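Local coordinates for cutm, flavoprotein of carbon monoxide dehydrogenase (Hydrogenophaga pseudoflava, PDB 1FFV) that binds FAD as the flavoprotein subunit of carbon monoxide dehydrogenase and probably passes electrons from carbon monoxide oxidation on to an external acceptor, at residues P58-I63 with G73-E78; G119-D124 with L154-T159; G180-K185 with N280-R285. One frame throughout, in Å; residues are numbered along the deposited sequence.

Contact 1 (P58-I63 with G73-E78); sequences PELRGI and GAMTVE
Gly73 is tied to Gly62 across the contact while its own carbonyl is gripped twice from within the following turn. Thr76 OG1 donates to Gly73 O at 2.8 Å, lying in the carbonyl plane on a lone pair, and Thr76 N closes the type I turn on the same Gly73 O at 2.9 Å. With chi1 at -63°, OG1 of Thr76 stands beside its own backbone N, which is what lets hydroxyl and amide converge on one acceptor. The same hydroxyl accepts from a water 2.8 Å from Thr76 OG1, and that water in turn takes the hydrogen of Gly62 N, so the turn is bridged back to 58-63.

Two direct backbone bonds complete the link. Gly73 N meets Gly62 O at 2.8 Å, and Met75 N reaches Leu60 O at 2.9 Å. Since 63-66 and 69-73 are antiparallel neighbours forming a hairpin edge of the five-stranded sheet, the Gly62-Gly73 bond carries the pairing to the open end of that hairpin. There the chain turns off towards helix 78-83, with Val77 at the N-cap position.

Side chains fill in around this backbone frame. Met75, bent at chi2 and chi3, crosses Leu60 so that its CG lies 3.7 Å from Leu60 CB. Met75 CB also sits over one face of the Arg61 guanidinium, whose NH2 is hydrogen-bonded to Asn55 O. Ile63 and Thr76 cross at about a right angle, Ile63 CD1 lying 4.0 Å from Thr76 CG2, and Ile63 packs onward against Ile86 and Val87 of helix 85-90. Ala74 touches the FAD.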
loop_
_atom_site.group_PDB
_atom_site.type_symbol
_atom_site.label_atom_id
_atom_site.label_comp_id
_atom_site.label_asym_id
_atom_site.label_seq_id
_atom_site.Cartn_x
_atom_site.Cartn_y
_atom_site.Cartn_z
ATOM N N PRO C 58 41.601 -26.024 5.824
ATOM C CA PRO C 58 42.419 -26.071 4.603
ATOM C C PRO C 58 43.133 -27.385 4.304
ATOM O O PRO C 58 43.470 -27.661 3.152
ATOM C CB PRO C 58 43.405 -24.915 4.804
ATOM C CG PRO C 58 43.549 -24.843 6.278
ATOM C CD PRO C 58 42.135 -25.030 6.771
ATOM N N GLU C 59 43.347 -28.194 5.333
ATOM C CA GLU C 59 44.026 -29.472 5.169
ATOM C C GLU C 59 43.123 -30.525 4.512
ATOM O O GLU C 59 43.578 -31.621 4.171
ATOM C CB GLU C 59 44.564 -29.980 6.514
ATOM C CG GLU C 59 44.287 -29.058 7.727
ATOM C CD GLU C 59 45.133 -27.775 7.778
ATOM O OE1 GLU C 59 46.195 -27.693 7.101
ATOM O OE2 GLU C 59 44.731 -26.847 8.528
ATOM N N LEU C 60 41.843 -30.200 4.350
ATOM C CA LEU C 60 40.906 -31.118 3.714
ATOM C C LEU C 60 40.718 -30.715 2.261
ATOM O O LEU C 60 39.923 -31.306 1.548
ATOM C CB LEU C 60 39.558 -31.098 4.437
ATOM C CG LEU C 60 39.498 -31.620 5.872
ATOM C CD1 LEU C 60 38.082 -31.478 6.416
ATOM C CD2 LEU C 60 39.935 -33.077 5.898
ATOM N N ARG C 61 41.471 -29.706 1.832
ATOM C CA ARG C 61 41.387 -29.185 0.472
ATOM C C ARG C 61 42.667 -29.393 -0.331
ATOM O O ARG C 61 43.720 -29.710 0.223
ATOM C CB ARG C 61 41.037 -27.695 0.512
ATOM C CG ARG C 61 39.754 -27.416 1.272
ATOM C CD ARG C 61 39.355 -25.955 1.272
ATOM N NE ARG C 61 38.077 -25.765 1.968
ATOM C CZ ARG C 61 36.889 -26.190 1.523
ATOM N NH1 ARG C 61 36.792 -26.843 0.365
ATOM N NH2 ARG C 61 35.786 -25.936 2.224
ATOM N N GLY C 62 42.561 -29.242 -1.646
ATOM C CA GLY C 62 43.722 -29.401 -2.497
ATOM C C GLY C 62 43.797 -30.707 -3.256
ATOM O O GLY C 62 43.306 -31.742 -2.808
ATOM N N ILE C 63 44.399 -30.633 -4.433
ATOM C CA ILE C 63 44.594 -31.783 -5.305
ATOM C C ILE C 63 46.080 -31.785 -5.661
ATOM O O ILE C 63 46.573 -30.855 -6.304
ATOM C CB ILE C 63 43.754 -31.651 -6.596
ATOM C CG1 ILE C 63 42.260 -31.700 -6.257
ATOM C CG2 ILE C 63 44.136 -32.739 -7.599
ATOM C CD1 ILE C 63 41.351 -31.361 -7.428
ATOM N N GLY C 73 41.747 -33.812 -1.757
ATOM C CA GLY C 73 41.194 -33.441 -0.462
ATOM C C GLY C 73 39.729 -33.832 -0.367
ATOM O O GLY C 73 38.964 -33.617 -1.309
ATOM N N ALA C 74 39.332 -34.409 0.763
ATOM C CA ALA C 74 37.947 -34.839 0.958
ATOM C C ALA C 74 36.938 -33.731 0.671
ATOM O O ALA C 74 35.829 -34.006 0.204
ATOM C CB ALA C 74 37.751 -35.370 2.369
ATOM N N MET C 75 37.324 -32.486 0.946
ATOM C CA MET C 75 36.448 -31.342 0.731
ATOM C C MET C 75 36.493 -30.735 -0.672
ATOM O O MET C 75 35.962 -29.641 -0.902
ATOM C CB MET C 75 36.689 -30.274 1.798
ATOM C CG MET C 75 36.127 -30.638 3.166
ATOM S SD MET C 75 34.350 -30.978 3.112
ATOM C CE MET C 75 33.708 -29.366 3.202
ATOM N N THR C 76 37.135 -31.436 -1.604
ATOM C CA THR C 76 37.187 -30.963 -2.978
ATOM C C THR C 76 35.756 -30.986 -3.505
ATOM O O THR C 76 35.049 -31.983 -3.400
ATOM C CB THR C 76 38.046 -31.870 -3.889
ATOM O OG1 THR C 76 39.403 -31.858 -3.435
ATOM C CG2 THR C 76 37.996 -31.384 -5.335
ATOM N N VAL C 77 35.342 -29.863 -4.062
ATOM C CA VAL C 77 34.009 -29.703 -4.613
ATOM C C VAL C 77 33.923 -30.373 -6.002
ATOM O O VAL C 77 34.919 -30.415 -6.736
ATOM C CB VAL C 77 33.682 -28.182 -4.611
ATOM C CG1 VAL C 77 33.203 -27.695 -5.958
ATOM C CG2 VAL C 77 32.710 -27.868 -3.488
ATOM N N GLU C 78 32.752 -30.917 -6.345
ATOM C CA GLU C 78 32.566 -31.607 -7.627
ATOM C C GLU C 78 33.082 -30.864 -8.871
ATOM O O GLU C 78 33.732 -31.472 -9.725
ATOM C CB GLU C 78 31.103 -32.016 -7.827
ATOM C CG GLU C 78 30.531 -32.984 -6.774
ATOM C CD GLU C 78 31.138 -34.394 -6.831
ATOM O OE1 GLU C 78 30.875 -35.191 -5.907
ATOM O OE2 GLU C 78 31.864 -34.718 -7.798
HETATM O O HOH W 1 40.459 -29.226 -3.640
#

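Contact 2 (G119-D124 with L154-T159); sequences GDPGND and LGTYMT. Unlike the reference sequence in segment 119-124: Gly119 (reference Asn), Asp120 (reference His). With FAD (flavin-adenine dinucleotide), chain J.
Asp120 brings its carboxylate to the edge of the Tyr157 ring, with OD2 3.7 Å from Tyr157 CE1 and the two planes turned 80° apart. One face of that ring carries the methyl of the preceding residue, Thr156 CG2, 3.9 Å above the ring plane and over its centre; a water lies at the edge, in plane. The water donates to Asp120 OD2 at 2.9 Å and lies 2.6 Å from Tyr157 OH, joining the two polar ends, while the His118 ring meets the tyrosine with planes at about 40°. The Asp120 torsion (CG anti to the backbone N, chi1 -166°) sets the carboxylate alongside the ring, both side chains pointing the same way.

Behind them, Tyr157 N donates to Gly119 O at 2.8 Å from well above the carbonyl plane. The donor belongs to the type II turn Gly155 to Met158 that joins two short strands, with a classic beta bulge where Leu154 and Gly155 face Met158. Pro121 CD packs 3.8 Å from Thr156 CG2. Asp120 OD1 accepts from Gly122 N in an Asx turn, within the type I turn from Asp120 to Asn123 that precedes the flavin-binding Asp124.

There, Asp124 N donates to FAD O2 at 2.9 Å and Asp124 OD2 accepts from FAD N3 at 2.8 Å, consistent with complementary recognition of the pyrimidine edge. Tyr183 OH bonds OD1, and Lys185, salt-bridged to OD2, would be expected to stabilise the carboxylate charge.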
loop_
_atom_site.group_PDB
_atom_site.type_symbol
_atom_site.label_atom_id
_atom_site.label_comp_id
_atom_site.label_asym_id
_atom_site.label_seq_id
_atom_site.Cartn_x
_atom_site.Cartn_y
_atom_site.Cartn_z
ATOM N N GLY C 119 27.429 -42.877 1.666
ATOM C CA GLY C 119 27.145 -44.295 1.481
ATOM C C GLY C 119 25.837 -44.657 0.808
ATOM O O GLY C 119 25.317 -45.755 0.985
ATOM N N ASP C 120 25.313 -43.727 0.027
ATOM C CA ASP C 120 24.068 -43.921 -0.696
ATOM C C ASP C 120 24.365 -44.714 -1.980
ATOM O O ASP C 120 25.238 -44.328 -2.765
ATOM C CB ASP C 120 23.479 -42.543 -1.043
ATOM C CG ASP C 120 22.018 -42.600 -1.509
ATOM O OD1 ASP C 120 21.563 -43.628 -2.061
ATOM O OD2 ASP C 120 21.319 -41.579 -1.335
ATOM N N PRO C 121 23.645 -45.834 -2.204
ATOM C CA PRO C 121 23.840 -46.665 -3.405
ATOM C C PRO C 121 23.538 -45.822 -4.646
ATOM O O PRO C 121 24.002 -46.108 -5.739
ATOM C CB PRO C 121 22.774 -47.756 -3.255
ATOM C CG PRO C 121 22.460 -47.772 -1.802
ATOM C CD PRO C 121 22.538 -46.348 -1.376
ATOM N N GLY C 122 22.726 -44.793 -4.459
ATOM C CA GLY C 122 22.369 -43.924 -5.557
ATOM C C GLY C 122 23.483 -43.002 -6.017
ATOM O O GLY C 122 23.457 -42.539 -7.153
ATOM N N ASN C 123 24.436 -42.702 -5.137
ATOM C CA ASN C 123 25.552 -41.821 -5.474
ATOM C C ASN C 123 26.513 -42.456 -6.496
ATOM O O ASN C 123 26.587 -43.682 -6.613
ATOM C CB ASN C 123 26.295 -41.404 -4.202
ATOM C CG ASN C 123 25.569 -40.308 -3.414
ATOM O OD1 ASN C 123 26.122 -39.820 -2.434
ATOM N ND2 ASN C 123 24.376 -39.910 -3.840
ATOM N N ASP C 124 27.245 -41.620 -7.230
ATOM C CA ASP C 124 28.164 -42.098 -8.268
ATOM C C ASP C 124 29.603 -42.391 -7.841
ATOM O O ASP C 124 30.216 -43.345 -8.329
ATOM C CB ASP C 124 28.179 -41.121 -9.446
ATOM C CG ASP C 124 26.805 -40.935 -10.073
ATOM O OD1 ASP C 124 26.238 -41.909 -10.607
ATOM O OD2 ASP C 124 26.285 -39.806 -10.031
ATOM N N LEU C 154 29.565 -50.898 3.287
ATOM C CA LEU C 154 28.952 -52.001 4.033
ATOM C C LEU C 154 27.454 -52.177 3.844
ATOM O O LEU C 154 26.944 -53.303 3.853
ATOM C CB LEU C 154 29.240 -51.837 5.525
ATOM C CG LEU C 154 30.705 -51.709 5.950
ATOM C CD1 LEU C 154 30.755 -51.809 7.467
ATOM C CD2 LEU C 154 31.583 -52.797 5.312
ATOM N N GLY C 155 26.750 -51.059 3.726
ATOM C CA GLY C 155 25.313 -51.100 3.539
ATOM C C GLY C 155 24.814 -49.738 3.119
ATOM O O GLY C 155 25.609 -48.821 2.903
ATOM N N THR C 156 23.498 -49.603 3.013
ATOM C CA THR C 156 22.884 -48.345 2.622
ATOM C C THR C 156 23.153 -47.324 3.724
ATOM O O THR C 156 22.719 -47.500 4.864
ATOM C CB THR C 156 21.366 -48.524 2.396
ATOM O OG1 THR C 156 21.159 -49.593 1.467
ATOM C CG2 THR C 156 20.746 -47.262 1.816
ATOM N N TYR C 157 23.908 -46.285 3.371
ATOM C CA TYR C 157 24.293 -45.211 4.286
ATOM C C TYR C 157 25.344 -45.655 5.304
ATOM O O TYR C 157 25.658 -44.916 6.233
ATOM C CB TYR C 157 23.073 -44.647 5.029
ATOM C CG TYR C 157 21.990 -44.086 4.137
ATOM C CD1 TYR C 157 22.301 -43.367 2.978
ATOM C CD2 TYR C 157 20.645 -44.280 4.453
ATOM C CE1 TYR C 157 21.296 -42.859 2.156
ATOM C CE2 TYR C 157 19.637 -43.778 3.646
ATOM C CZ TYR C 157 19.964 -43.071 2.499
ATOM O OH TYR C 157 18.948 -42.594 1.703
ATOM N N MET C 158 25.908 -46.843 5.109
ATOM C CA MET C 158 26.914 -47.385 6.027
ATOM C C MET C 158 28.267 -47.651 5.373
ATOM O O MET C 158 28.345 -48.296 4.324
ATOM C CB MET C 158 26.408 -48.688 6.645
ATOM C CG MET C 158 25.162 -48.548 7.484
ATOM S SD MET C 158 24.604 -50.178 8.017
ATOM C CE MET C 158 23.517 -50.603 6.675
ATOM N N THR C 159 29.332 -47.174 6.012
ATOM C CA THR C 159 30.687 -47.375 5.508
ATOM C C THR C 159 31.607 -47.796 6.653
ATOM O O THR C 159 31.181 -47.896 7.800
ATOM C CB THR C 159 31.270 -46.090 4.862
ATOM O OG1 THR C 159 31.517 -45.115 5.876
ATOM C CG2 THR C 159 30.317 -45.508 3.822
HETATM P PA FAD J . 26.994 -33.725 3.233
HETATM O O1A FAD J . 27.548 -33.078 4.434
HETATM O O2A FAD J . 25.770 -33.355 2.781
HETATM O O5B FAD J . 26.939 -35.162 3.635
HETATM C C5B FAD J . 28.101 -35.824 4.092
HETATM C C4B FAD J . 27.661 -37.080 4.832
HETATM O O4B FAD J . 28.913 -37.805 5.031
HETATM C C3B FAD J . 27.207 -36.897 6.256
HETATM O O3B FAD J . 26.696 -38.019 6.881
HETATM C C2B FAD J . 28.474 -36.306 6.834
HETATM O O2B FAD J . 28.417 -36.282 8.220
HETATM C C1B FAD J . 29.507 -37.243 6.290
HETATM N N9A FAD J . 30.742 -36.647 5.812
HETATM C C8A FAD J . 30.885 -35.630 4.902
HETATM N N7A FAD J . 32.158 -35.318 4.673
HETATM C C5A FAD J . 32.872 -36.169 5.478
HETATM C C6A FAD J . 34.305 -36.338 5.675
HETATM N N6A FAD J . 35.222 -35.631 5.073
HETATM N N1A FAD J . 34.637 -37.309 6.573
HETATM C C2A FAD J . 33.720 -38.065 7.218
HETATM N N3A FAD J . 32.397 -37.986 7.096
HETATM C C4A FAD J . 32.015 -37.024 6.206
HETATM N N1 FAD J . 25.122 -37.331 -5.919
HETATM C C2 FAD J . 25.505 -38.185 -6.857
HETATM O O2 FAD J . 26.420 -38.920 -6.684
HETATM N N3 FAD J . 24.860 -38.281 -8.114
HETATM C C4 FAD J . 23.792 -37.487 -8.430
HETATM O O4 FAD J . 23.267 -37.595 -9.519
HETATM C C4X FAD J . 23.353 -36.547 -7.411
HETATM N N5 FAD J . 22.313 -35.747 -7.662
HETATM C C5X FAD J . 21.940 -34.884 -6.680
HETATM C C6 FAD J . 20.852 -34.056 -6.956
HETATM C C7 FAD J . 20.396 -33.157 -6.045
HETATM C C7M FAD J . 19.214 -32.278 -6.373
HETATM C C8 FAD J . 21.040 -33.038 -4.764
HETATM C C8M FAD J . 20.552 -32.049 -3.731
HETATM C C9 FAD J . 22.139 -33.859 -4.469
HETATM C C9A FAD J . 22.586 -34.771 -5.416
HETATM N N10 FAD J . 23.692 -35.637 -5.181
HETATM C C10 FAD J . 24.075 -36.503 -6.139
HETATM C "C1'" FAD J . 24.427 -35.541 -3.876
HETATM C "C2'" FAD J . 25.789 -34.731 -3.661
HETATM O "O2'" FAD J . 26.228 -35.388 -4.819
HETATM C "C3'" FAD J . 25.675 -35.274 -2.250
HETATM O "O3'" FAD J . 25.821 -33.837 -2.319
HETATM C "C4'" FAD J . 26.812 -35.117 -1.262
HETATM O "O4'" FAD J . 26.331 -36.495 -1.378
HETATM C "C5'" FAD J . 26.807 -35.519 0.217
HETATM O "O5'" FAD J . 28.163 -34.704 -0.083
HETATM P P FAD J . 28.310 -33.390 0.688
HETATM O O1P FAD J . 29.735 -32.909 0.331
HETATM O O2P FAD J . 27.333 -32.454 0.394
HETATM O O3P FAD J . 28.140 -33.696 2.119
HETATM O O HOH W 2 18.699 -40.860 -0.258
#

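Contact 3 (G180-K185 with N280-R285); sequences GWAYEK and NAAWAR. With FAD (flavin-adenine dinucleotide), chain J.
This is a strand-on-helix packing contact finished by a cation-pi stack: strand 180-186, at one edge of a four-stranded antiparallel sheet, lies against the C-terminal part of helix 264-285. Their local axes approach to 5.5 Å at 149°, so the two run roughly antiparallel. Such closeness is possible because small residues line the interface. Ala182 CB meets Ala281 CB at 3.9 Å, and Gly180 and Trp181 come near enough for CA-H...O contacts in both directions, Gly180 CA to Ala282 O and Ala282 CA to Trp181 O, each 3.4 Å.

Arg285 lies across the indole of Trp181 with the planes only 6° apart. Its CZ stands 4.2 Å from the centroid of the Trp181 six-membered ring, over the face, and Arg285 CD makes a CH-pi contact with the same ring. The guanidinium is also fixed in rotation: NH1 of Arg285 donates to Trp181 O at 3.1 Å, close to the guanidinium plane, so one residue offers both a ring and a carbonyl. The arginine chain, extended from CG to NE, carries the guanidinium out over the ring. Trp181 is further packed against Pro92, Leu93 and Glu96 of helix 92-97.

Farther along the strand, Lys185 NZ donates to FAD O4 at 2.9 Å and salt-bridges Asp124. The helix-on-sheet packing lies in the region of the CO dehydrogenase flavoprotein C-terminal domain.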
loop_
_atom_site.group_PDB
_atom_site.type_symbol
_atom_site.label_atom_id
_atom_site.label_comp_id
_atom_site.label_asym_id
_atom_site.label_seq_id
_atom_site.Cartn_x
_atom_site.Cartn_y
_atom_site.Cartn_z
ATOM N N GLY C 180 41.943 -47.292 -20.566
ATOM C CA GLY C 180 40.611 -47.029 -21.076
ATOM C C GLY C 180 39.677 -46.896 -19.885
ATOM O O GLY C 180 39.938 -47.476 -18.820
ATOM N N TRP C 181 38.576 -46.169 -20.062
ATOM C CA TRP C 181 37.629 -45.953 -18.972
ATOM C C TRP C 181 36.241 -45.572 -19.470
ATOM O O TRP C 181 36.051 -45.267 -20.650
ATOM C CB TRP C 181 38.153 -44.837 -18.066
ATOM C CG TRP C 181 38.599 -43.634 -18.853
ATOM C CD1 TRP C 181 39.828 -43.435 -19.428
ATOM C CD2 TRP C 181 37.801 -42.505 -19.213
ATOM N NE1 TRP C 181 39.837 -42.255 -20.131
ATOM C CE2 TRP C 181 38.605 -41.662 -20.016
ATOM C CE3 TRP C 181 36.480 -42.124 -18.943
ATOM C CZ2 TRP C 181 38.129 -40.457 -20.554
ATOM C CZ3 TRP C 181 36.007 -40.927 -19.477
ATOM C CH2 TRP C 181 36.832 -40.107 -20.274
ATOM N N ALA C 182 35.282 -45.551 -18.549
ATOM C CA ALA C 182 33.918 -45.181 -18.887
ATOM C C ALA C 182 32.984 -45.211 -17.692
ATOM O O ALA C 182 33.218 -45.931 -16.723
ATOM C CB ALA C 182 33.374 -46.106 -19.982
ATOM N N TYR C 183 31.963 -44.364 -17.748
ATOM C CA TYR C 183 30.922 -44.323 -16.729
ATOM C C TYR C 183 29.607 -44.130 -17.466
ATOM O O TYR C 183 29.318 -43.041 -17.961
ATOM C CB TYR C 183 31.098 -43.189 -15.721
ATOM C CG TYR C 183 30.149 -43.344 -14.553
ATOM C CD1 TYR C 183 30.087 -44.553 -13.852
ATOM C CD2 TYR C 183 29.278 -42.316 -14.174
ATOM C CE1 TYR C 183 29.186 -44.743 -12.809
ATOM C CE2 TYR C 183 28.363 -42.499 -13.119
ATOM C CZ TYR C 183 28.330 -43.721 -12.447
ATOM O OH TYR C 183 27.451 -43.947 -11.413
ATOM N N GLU C 184 28.859 -45.214 -17.617
ATOM C CA GLU C 184 27.568 -45.156 -18.295
ATOM C C GLU C 184 26.495 -45.031 -17.228
ATOM O O GLU C 184 26.349 -45.918 -16.387
ATOM C CB GLU C 184 27.335 -46.418 -19.130
ATOM C CG GLU C 184 28.288 -46.585 -20.309
ATOM C CD GLU C 184 28.105 -45.532 -21.392
ATOM O OE1 GLU C 184 26.948 -45.222 -21.761
ATOM O OE2 GLU C 184 29.131 -45.015 -21.883
ATOM N N LYS C 185 25.758 -43.924 -17.259
ATOM C CA LYS C 185 24.702 -43.681 -16.283
ATOM C C LYS C 185 23.316 -43.457 -16.911
ATOM O O LYS C 185 23.095 -42.486 -17.643
ATOM C CB LYS C 185 25.097 -42.492 -15.392
ATOM C CG LYS C 185 24.034 -41.999 -14.426
ATOM C CD LYS C 185 24.554 -40.774 -13.675
ATOM C CE LYS C 185 23.545 -40.233 -12.667
ATOM N NZ LYS C 185 24.110 -39.106 -11.882
ATOM N N ASN C 280 32.534 -51.434 -23.749
ATOM C CA ASN C 280 32.749 -51.043 -25.139
ATOM C C ASN C 280 33.366 -49.657 -25.276
ATOM O O ASN C 280 34.272 -49.454 -26.083
ATOM C CB ASN C 280 31.440 -51.122 -25.927
ATOM C CG ASN C 280 31.164 -52.517 -26.454
ATOM O OD1 ASN C 280 30.194 -53.159 -26.045
ATOM N ND2 ASN C 280 32.009 -52.989 -27.365
ATOM N N ALA C 281 32.885 -48.715 -24.472
ATOM C CA ALA C 281 33.395 -47.352 -24.505
ATOM C C ALA C 281 34.804 -47.317 -23.929
ATOM O O ALA C 281 35.654 -46.559 -24.398
ATOM C CB ALA C 281 32.474 -46.424 -23.720
ATOM N N ALA C 282 35.044 -48.149 -22.917
ATOM C CA ALA C 282 36.355 -48.223 -22.284
ATOM C C ALA C 282 37.388 -48.773 -23.260
ATOM O O ALA C 282 38.458 -48.193 -23.429
ATOM C CB ALA C 282 36.294 -49.087 -21.041
ATOM N N TRP C 283 37.038 -49.864 -23.938
ATOM C CA TRP C 283 37.935 -50.491 -24.905
ATOM C C TRP C 283 38.364 -49.486 -25.964
ATOM O O TRP C 283 39.550 -49.356 -26.250
ATOM C CB TRP C 283 37.266 -51.712 -25.548
ATOM C CG TRP C 283 38.118 -52.435 -26.580
ATOM C CD1 TRP C 283 37.950 -52.415 -27.936
ATOM C CD2 TRP C 283 39.248 -53.287 -26.333
ATOM N NE1 TRP C 283 38.898 -53.200 -28.545
ATOM C CE2 TRP C 283 39.707 -53.746 -27.585
ATOM C CE3 TRP C 283 39.914 -53.707 -25.177
ATOM C CZ2 TRP C 283 40.804 -54.607 -27.714
ATOM C CZ3 TRP C 283 41.003 -54.562 -25.303
ATOM C CH2 TRP C 283 41.438 -55.004 -26.566
ATOM N N ALA C 284 37.402 -48.730 -26.485
ATOM C CA ALA C 284 37.663 -47.722 -27.508
ATOM C C ALA C 284 38.645 -46.646 -27.045
ATOM O O ALA C 284 39.266 -45.962 -27.863
ATOM C CB ALA C 284 36.350 -47.077 -27.947
ATOM N N ARG C 285 38.756 -46.481 -25.728
ATOM C CA ARG C 285 39.657 -45.487 -25.157
ATOM C C ARG C 285 41.045 -46.025 -24.852
ATOM O O ARG C 285 41.945 -45.256 -24.532
ATOM C CB ARG C 285 39.034 -44.849 -23.914
ATOM C CG ARG C 285 37.948 -43.851 -24.259
ATOM C CD ARG C 285 37.199 -43.350 -23.044
ATOM N NE ARG C 285 36.254 -42.301 -23.425
ATOM C CZ ARG C 285 34.972 -42.274 -23.075
ATOM N NH1 ARG C 285 34.462 -43.238 -22.315
ATOM N NH2 ARG C 285 34.187 -41.299 -23.517
HETATM P PA FAD J . 26.994 -33.725 3.233
HETATM O O1A FAD J . 27.548 -33.078 4.434
HETATM O O2A FAD J . 25.770 -33.355 2.781
HETATM O O5B FAD J . 26.939 -35.162 3.635
HETATM C C5B FAD J . 28.101 -35.824 4.092
HETATM C C4B FAD J . 27.661 -37.080 4.832
HETATM O O4B FAD J . 28.913 -37.805 5.031
HETATM C C3B FAD J . 27.207 -36.897 6.256
HETATM O O3B FAD J . 26.696 -38.019 6.881
HETATM C C2B FAD J . 28.474 -36.306 6.834
HETATM O O2B FAD J . 28.417 -36.282 8.220
HETATM C C1B FAD J . 29.507 -37.243 6.290
HETATM N N9A FAD J . 30.742 -36.647 5.812
HETATM C C8A FAD J . 30.885 -35.630 4.902
HETATM N N7A FAD J . 32.158 -35.318 4.673
HETATM C C5A FAD J . 32.872 -36.169 5.478
HETATM C C6A FAD J . 34.305 -36.338 5.675
HETATM N N6A FAD J . 35.222 -35.631 5.073
HETATM N N1A FAD J . 34.637 -37.309 6.573
HETATM C C2A FAD J . 33.720 -38.065 7.218
HETATM N N3A FAD J . 32.397 -37.986 7.096
HETATM C C4A FAD J . 32.015 -37.024 6.206
HETATM N N1 FAD J . 25.122 -37.331 -5.919
HETATM C C2 FAD J . 25.505 -38.185 -6.857
HETATM O O2 FAD J . 26.420 -38.920 -6.684
HETATM N N3 FAD J . 24.860 -38.281 -8.114
HETATM C C4 FAD J . 23.792 -37.487 -8.430
HETATM O O4 FAD J . 23.267 -37.595 -9.519
HETATM C C4X FAD J . 23.353 -36.547 -7.411
HETATM N N5 FAD J . 22.313 -35.747 -7.662
HETATM C C5X FAD J . 21.940 -34.884 -6.680
HETATM C C6 FAD J . 20.852 -34.056 -6.956
HETATM C C7 FAD J . 20.396 -33.157 -6.045
HETATM C C7M FAD J . 19.214 -32.278 -6.373
HETATM C C8 FAD J . 21.040 -33.038 -4.764
HETATM C C8M FAD J . 20.552 -32.049 -3.731
HETATM C C9 FAD J . 22.139 -33.859 -4.469
HETATM C C9A FAD J . 22.586 -34.771 -5.416
HETATM N N10 FAD J . 23.692 -35.637 -5.181
HETATM C C10 FAD J . 24.075 -36.503 -6.139
HETATM C "C1'" FAD J . 24.427 -35.541 -3.876
HETATM C "C2'" FAD J . 25.789 -34.731 -3.661
HETATM O "O2'" FAD J . 26.228 -35.388 -4.819
HETATM C "C3'" FAD J . 25.675 -35.274 -2.250
HETATM O "O3'" FAD J . 25.821 -33.837 -2.319
HETATM C "C4'" FAD J . 26.812 -35.117 -1.262
HETATM O "O4'" FAD J . 26.331 -36.495 -1.378
HETATM C "C5'" FAD J . 26.807 -35.519 0.217
HETATM O "O5'" FAD J . 28.163 -34.704 -0.083
HETATM P P FAD J . 28.310 -33.390 0.688
HETATM O O1P FAD J . 29.735 -32.909 0.331
HETATM O O2P FAD J . 27.333 -32.454 0.394
HETATM O O3P FAD J . 28.140 -33.696 2.119
HETATM O O HOH W 3 31.964 -42.538 -20.204
#

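Overall arrangement
From the N terminus the three contacts follow one another in series, none nested within or crossing another. Contact 1 closes the short hairpin of strands 63-66 and 69-73, pinning the chain before it to the turn that enters helix 78-83. Contact 2 spans a longer loop, joining the segment after helix 112-117 to the turn between strands 153-155 and 158-159. Contact 3 closes the longest, bringing the C-terminal helix back to strand 180-186. Contacts 2 and 3, with centres about 24 Å apart, meet where Asp124 forms a salt bridge with Lys185 and probably a hydrogen bond with Tyr183, joining the two family regions beside the FAD.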